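Local coordinates for VIN1 (Oscarella pearsei, PDB 6BFI), which binds actin filaments and may play a role in cell-cell adhesion, as a sponge homolog of vinculin, at residues L438-S449 and W479-V490. Residues are numbered along the deposited sequence; the frame is centred on the assembly and turned at random.
Sequences LRKEAAKLRDIS and WLEAAESMGRSV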
loop_
_atom_site.group_PDB
_atom_site.type_symbol
_atom_site.label_atom_id
_atom_site.label_comp_id
_atom_site.label_asym_id
_atom_site.label_seq_id
_atom_site.Cartn_x
_atom_site.Cartn_y
_atom_site.Cartn_z
ATOM N N LEU A 438 -5.746 -0.757 -4.463
ATOM C CA LEU A 438 -6.923 -1.210 -5.195
ATOM C C LEU A 438 -8.118 -0.306 -4.924
ATOM O O LEU A 438 -8.811 0.125 -5.854
ATOM C CB LEU A 438 -7.245 -2.655 -4.817
ATOM C CG LEU A 438 -7.182 -3.681 -5.946
ATOM C CD1 LEU A 438 -7.617 -5.051 -5.442
ATOM C CD2 LEU A 438 -8.038 -3.235 -7.117
ATOM N N ARG A 439 -8.372 -0.004 -3.647
ATOM C CA ARG A 439 -9.499 0.861 -3.312
ATOM C C ARG A 439 -9.339 2.242 -3.937
ATOM O O ARG A 439 -10.322 2.844 -4.391
ATOM C CB ARG A 439 -9.647 0.967 -1.794
ATOM C CG ARG A 439 -9.966 -0.353 -1.107
ATOM C CD ARG A 439 -10.393 -0.131 0.334
ATOM N NE ARG A 439 -10.896 -1.352 0.955
ATOM C CZ ARG A 439 -10.202 -2.099 1.807
ATOM N NH1 ARG A 439 -8.968 -1.749 2.149
ATOM N NH2 ARG A 439 -10.745 -3.194 2.322
ATOM N N LYS A 440 -8.106 2.757 -3.979
ATOM C CA LYS A 440 -7.863 4.049 -4.610
ATOM C C LYS A 440 -8.199 4.001 -6.096
ATOM O O LYS A 440 -8.875 4.893 -6.623
ATOM C CB LYS A 440 -6.409 4.475 -4.394
ATOM C CG LYS A 440 -6.128 5.930 -4.739
ATOM C CD LYS A 440 -4.727 6.348 -4.309
ATOM C CE LYS A 440 -3.662 5.825 -5.263
ATOM N NZ LYS A 440 -3.707 6.520 -6.581
ATOM N N GLU A 441 -7.744 2.953 -6.788
ATOM C CA GLU A 441 -8.038 2.833 -8.213
ATOM C C GLU A 441 -9.532 2.668 -8.468
ATOM O O GLU A 441 -10.046 3.139 -9.492
ATOM C CB GLU A 441 -7.254 1.667 -8.812
ATOM C CG GLU A 441 -5.750 1.809 -8.649
ATOM C CD GLU A 441 -4.976 0.703 -9.335
ATOM O OE1 GLU A 441 -3.778 0.911 -9.626
ATOM O OE2 GLU A 441 -5.563 -0.369 -9.584
ATOM N N ALA A 442 -10.246 2.014 -7.549
ATOM C CA ALA A 442 -11.694 1.896 -7.687
ATOM C C ALA A 442 -12.373 3.252 -7.528
ATOM O O ALA A 442 -13.248 3.618 -8.326
ATOM C CB ALA A 442 -12.238 0.894 -6.668
ATOM N N ALA A 443 -11.988 4.012 -6.497
ATOM C CA ALA A 443 -12.572 5.336 -6.296
ATOM C C ALA A 443 -12.293 6.246 -7.487
ATOM O O ALA A 443 -13.158 7.033 -7.897
ATOM C CB ALA A 443 -12.039 5.956 -5.005
ATOM N N LYS A 444 -11.091 6.144 -8.060
ATOM C CA LYS A 444 -10.791 6.878 -9.283
ATOM C C LYS A 444 -11.693 6.434 -10.427
ATOM O O LYS A 444 -12.187 7.267 -11.198
ATOM C CB LYS A 444 -9.319 6.701 -9.653
ATOM C CG LYS A 444 -9.027 6.901 -11.130
ATOM C CD LYS A 444 -7.545 7.104 -11.396
ATOM C CE LYS A 444 -7.279 7.230 -12.888
ATOM N NZ LYS A 444 -5.902 7.712 -13.184
ATOM N N LEU A 445 -11.932 5.123 -10.546
ATOM C CA LEU A 445 -12.785 4.631 -11.624
ATOM C C LEU A 445 -14.203 5.180 -11.507
ATOM O O LEU A 445 -14.795 5.604 -12.507
ATOM C CB LEU A 445 -12.801 3.105 -11.634
ATOM C CG LEU A 445 -13.605 2.479 -12.776
ATOM C CD1 LEU A 445 -13.047 2.914 -14.120
ATOM C CD2 LEU A 445 -13.619 0.958 -12.665
ATOM N N ARG A 446 -14.768 5.179 -10.297
ATOM C CA ARG A 446 -16.088 5.778 -10.107
ATOM C C ARG A 446 -16.069 7.259 -10.473
ATOM O O ARG A 446 -16.940 7.748 -11.214
ATOM C CB ARG A 446 -16.547 5.591 -8.659
ATOM C CG ARG A 446 -16.725 4.142 -8.222
ATOM C CD ARG A 446 -17.289 4.073 -6.809
ATOM N NE ARG A 446 -17.827 2.755 -6.485
ATOM C CZ ARG A 446 -17.227 1.877 -5.688
ATOM N NH1 ARG A 446 -16.064 2.173 -5.124
ATOM N NH2 ARG A 446 -17.794 0.701 -5.453
ATOM N N ASP A 447 -15.061 7.984 -9.974
ATOM C CA ASP A 447 -14.994 9.425 -10.192
ATOM C C ASP A 447 -14.955 9.763 -11.679
ATOM O O ASP A 447 -15.722 10.610 -12.151
ATOM C CB ASP A 447 -13.780 10.007 -9.470
ATOM C CG ASP A 447 -13.684 11.511 -9.617
ATOM O OD1 ASP A 447 -14.488 12.224 -8.977
ATOM O OD2 ASP A 447 -12.804 11.981 -10.369
ATOM N N ILE A 448 -14.071 9.107 -12.436
ATOM C CA ILE A 448 -14.006 9.378 -13.870
ATOM C C ILE A 448 -15.248 8.847 -14.573
ATOM O O ILE A 448 -15.643 9.363 -15.626
ATOM C CB ILE A 448 -12.714 8.799 -14.480
ATOM C CG1 ILE A 448 -12.559 9.250 -15.936
ATOM C CG2 ILE A 448 -12.708 7.282 -14.401
ATOM C CD1 ILE A 448 -12.683 10.752 -16.133
ATOM N N SER A 449 -15.897 7.830 -14.005
ATOM C CA SER A 449 -17.137 7.333 -14.590
ATOM C C SER A 449 -18.245 8.375 -14.515
ATOM O O SER A 449 -19.157 8.370 -15.352
ATOM C CB SER A 449 -17.571 6.043 -13.895
ATOM O OG SER A 449 -16.610 5.016 -14.078
ATOM N N TRP A 479 -11.287 6.511 -19.031
ATOM C CA TRP A 479 -12.019 5.444 -18.360
ATOM C C TRP A 479 -11.395 4.085 -18.651
ATOM O O TRP A 479 -11.258 3.252 -17.747
ATOM C CB TRP A 479 -13.489 5.458 -18.778
ATOM C CG TRP A 479 -14.335 4.481 -18.002
ATOM C CD1 TRP A 479 -15.115 4.754 -16.915
ATOM C CD2 TRP A 479 -14.473 3.073 -18.248
ATOM N NE1 TRP A 479 -15.732 3.606 -16.473
ATOM C CE2 TRP A 479 -15.353 2.562 -17.274
ATOM C CE3 TRP A 479 -13.939 2.198 -19.199
ATOM C CZ2 TRP A 479 -15.712 1.217 -17.225
ATOM C CZ3 TRP A 479 -14.293 0.864 -19.145
ATOM C CH2 TRP A 479 -15.170 0.386 -18.166
ATOM N N LEU A 480 -11.008 3.843 -19.906
ATOM C CA LEU A 480 -10.392 2.566 -20.253
ATOM C C LEU A 480 -9.049 2.390 -19.556
ATOM O O LEU A 480 -8.694 1.278 -19.150
ATOM C CB LEU A 480 -10.226 2.451 -21.769
ATOM C CG LEU A 480 -11.498 2.197 -22.579
ATOM C CD1 LEU A 480 -11.190 2.133 -24.073
ATOM C CD2 LEU A 480 -12.181 0.922 -22.113
ATOM N N GLU A 481 -8.285 3.475 -19.412
ATOM C CA GLU A 481 -7.005 3.383 -18.718
ATOM C C GLU A 481 -7.204 3.028 -17.248
ATOM O O GLU A 481 -6.599 2.072 -16.741
ATOM C CB GLU A 481 -6.236 4.697 -18.860
ATOM C CG GLU A 481 -5.011 4.793 -17.964
ATOM C CD GLU A 481 -5.134 5.889 -16.921
ATOM O OE1 GLU A 481 -5.711 6.953 -17.236
ATOM O OE2 GLU A 481 -4.656 5.683 -15.783
ATOM N N ALA A 482 -8.059 3.783 -16.551
ATOM C CA ALA A 482 -8.299 3.501 -15.139
ATOM C C ALA A 482 -8.853 2.095 -14.942
ATOM O O ALA A 482 -8.411 1.363 -14.047
ATOM C CB ALA A 482 -9.254 4.539 -14.551
ATOM N N ALA A 483 -9.811 1.697 -15.784
ATOM C CA ALA A 483 -10.442 0.391 -15.634
ATOM C C ALA A 483 -9.463 -0.739 -15.926
ATOM O O ALA A 483 -9.504 -1.788 -15.272
ATOM C CB ALA A 483 -11.664 0.297 -16.547
ATOM N N GLU A 484 -8.571 -0.545 -16.902
ATOM C CA GLU A 484 -7.602 -1.586 -17.229
ATOM C C GLU A 484 -6.538 -1.719 -16.145
ATOM O O GLU A 484 -6.121 -2.837 -15.814
ATOM C CB GLU A 484 -6.958 -1.304 -18.586
ATOM C CG GLU A 484 -7.786 -1.755 -19.788
ATOM C CD GLU A 484 -7.718 -3.259 -20.033
ATOM O OE1 GLU A 484 -7.178 -3.991 -19.175
ATOM O OE2 GLU A 484 -8.202 -3.710 -21.093
ATOM N N SER A 485 -6.079 -0.600 -15.579
ATOM C CA SER A 485 -5.109 -0.694 -14.491
ATOM C C SER A 485 -5.732 -1.333 -13.253
ATOM O O SER A 485 -5.116 -2.203 -12.615
ATOM C CB SER A 485 -4.548 0.687 -14.162
ATOM O OG SER A 485 -5.554 1.520 -13.620
ATOM N N MET A 486 -6.954 -0.918 -12.901
ATOM C CA MET A 486 -7.659 -1.572 -11.803
ATOM C C MET A 486 -7.819 -3.063 -12.071
ATOM O O MET A 486 -7.701 -3.885 -11.153
ATOM C CB MET A 486 -9.024 -0.918 -11.584
ATOM C CG MET A 486 -9.661 -1.262 -10.247
ATOM S SD MET A 486 -11.396 -0.789 -10.154
ATOM C CE MET A 486 -12.127 -2.019 -11.234
ATOM N N GLY A 487 -8.074 -3.428 -13.330
ATOM C CA GLY A 487 -8.146 -4.836 -13.681
ATOM C C GLY A 487 -6.823 -5.554 -13.496
ATOM O O GLY A 487 -6.791 -6.722 -13.102
ATOM N N ARG A 488 -5.712 -4.869 -13.781
ATOM C CA ARG A 488 -4.400 -5.463 -13.540
ATOM C C ARG A 488 -4.175 -5.720 -12.056
ATOM O O ARG A 488 -3.631 -6.763 -11.674
ATOM C CB ARG A 488 -3.292 -4.566 -14.091
ATOM C CG ARG A 488 -2.862 -4.895 -15.509
ATOM C CD ARG A 488 -1.503 -4.283 -15.816
ATOM N NE ARG A 488 -1.461 -2.856 -15.504
ATOM C CZ ARG A 488 -1.781 -1.894 -16.364
ATOM N NH1 ARG A 488 -2.166 -2.204 -17.594
ATOM N NH2 ARG A 488 -1.715 -0.622 -15.994
ATOM N N SER A 489 -4.577 -4.778 -11.199
ATOM C CA SER A 489 -4.434 -5.003 -9.763
ATOM C C SER A 489 -5.305 -6.166 -9.300
ATOM O O SER A 489 -4.853 -7.033 -8.533
ATOM C CB SER A 489 -4.783 -3.730 -8.992
ATOM O OG SER A 489 -3.923 -2.666 -9.358
ATOM N N VAL A 490 -6.557 -6.204 -9.767
ATOM C CA VAL A 490 -7.462 -7.290 -9.394
ATOM C C VAL A 490 -6.878 -8.637 -9.804
ATOM O O VAL A 490 -6.859 -9.593 -9.017
ATOM C CB VAL A 490 -8.852 -7.059 -10.009
ATOM C CG1 VAL A 490 -9.670 -8.327 -9.961
ATOM C CG2 VAL A 490 -9.569 -5.942 -9.268
#
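One face of the Trp479 indole takes Leu445 CD1, a CH-pi contact 3.9 Å from the centroid of the five-membered ring, and Ala483 CB lies over the same face, likewise displaced toward the rim. At the ring edge stands Ser449, whose OG accepts a weak, strongly bent bond of 2.9 Å from Trp479 NE1; Thr414 of helix 399-427 also bonds Ser449 OG, and Phe410 meets the indole with inclined planes. With CG anti to the backbone N (chi1 -177°), Leu445 enters a hole formed by Trp479, Ala482, Ala483 and Met486, its other methyl, CD2, lying 3.6 Å from Met486 CE. Met486 returns the gesture as a knob among Leu438, Glu441, Ala442 and Leu445. Along one flank, polar groups join the helices: Ser489 OG donates to Glu441 OE2 at 2.8 Å, on the syn side but 32° out of the carboxylate plane. Replacing Glu441 with an alanine would probably leave the Ser489 hydroxyl without this acceptor and uncover the backbone around Met486 CA. Further along, Lys444 stretches past Ala482 CB to a long salt bridge, NZ to Glu481 OE2 at 3.5 Å. Reciprocal knobs-into-holes between antiparallel segments whose axes cross at 158° and come within 9.2 Å, with helix 399-427 covering the apolar side, exemplify the antiparallel helical bundles from which vinculin-family proteins are built.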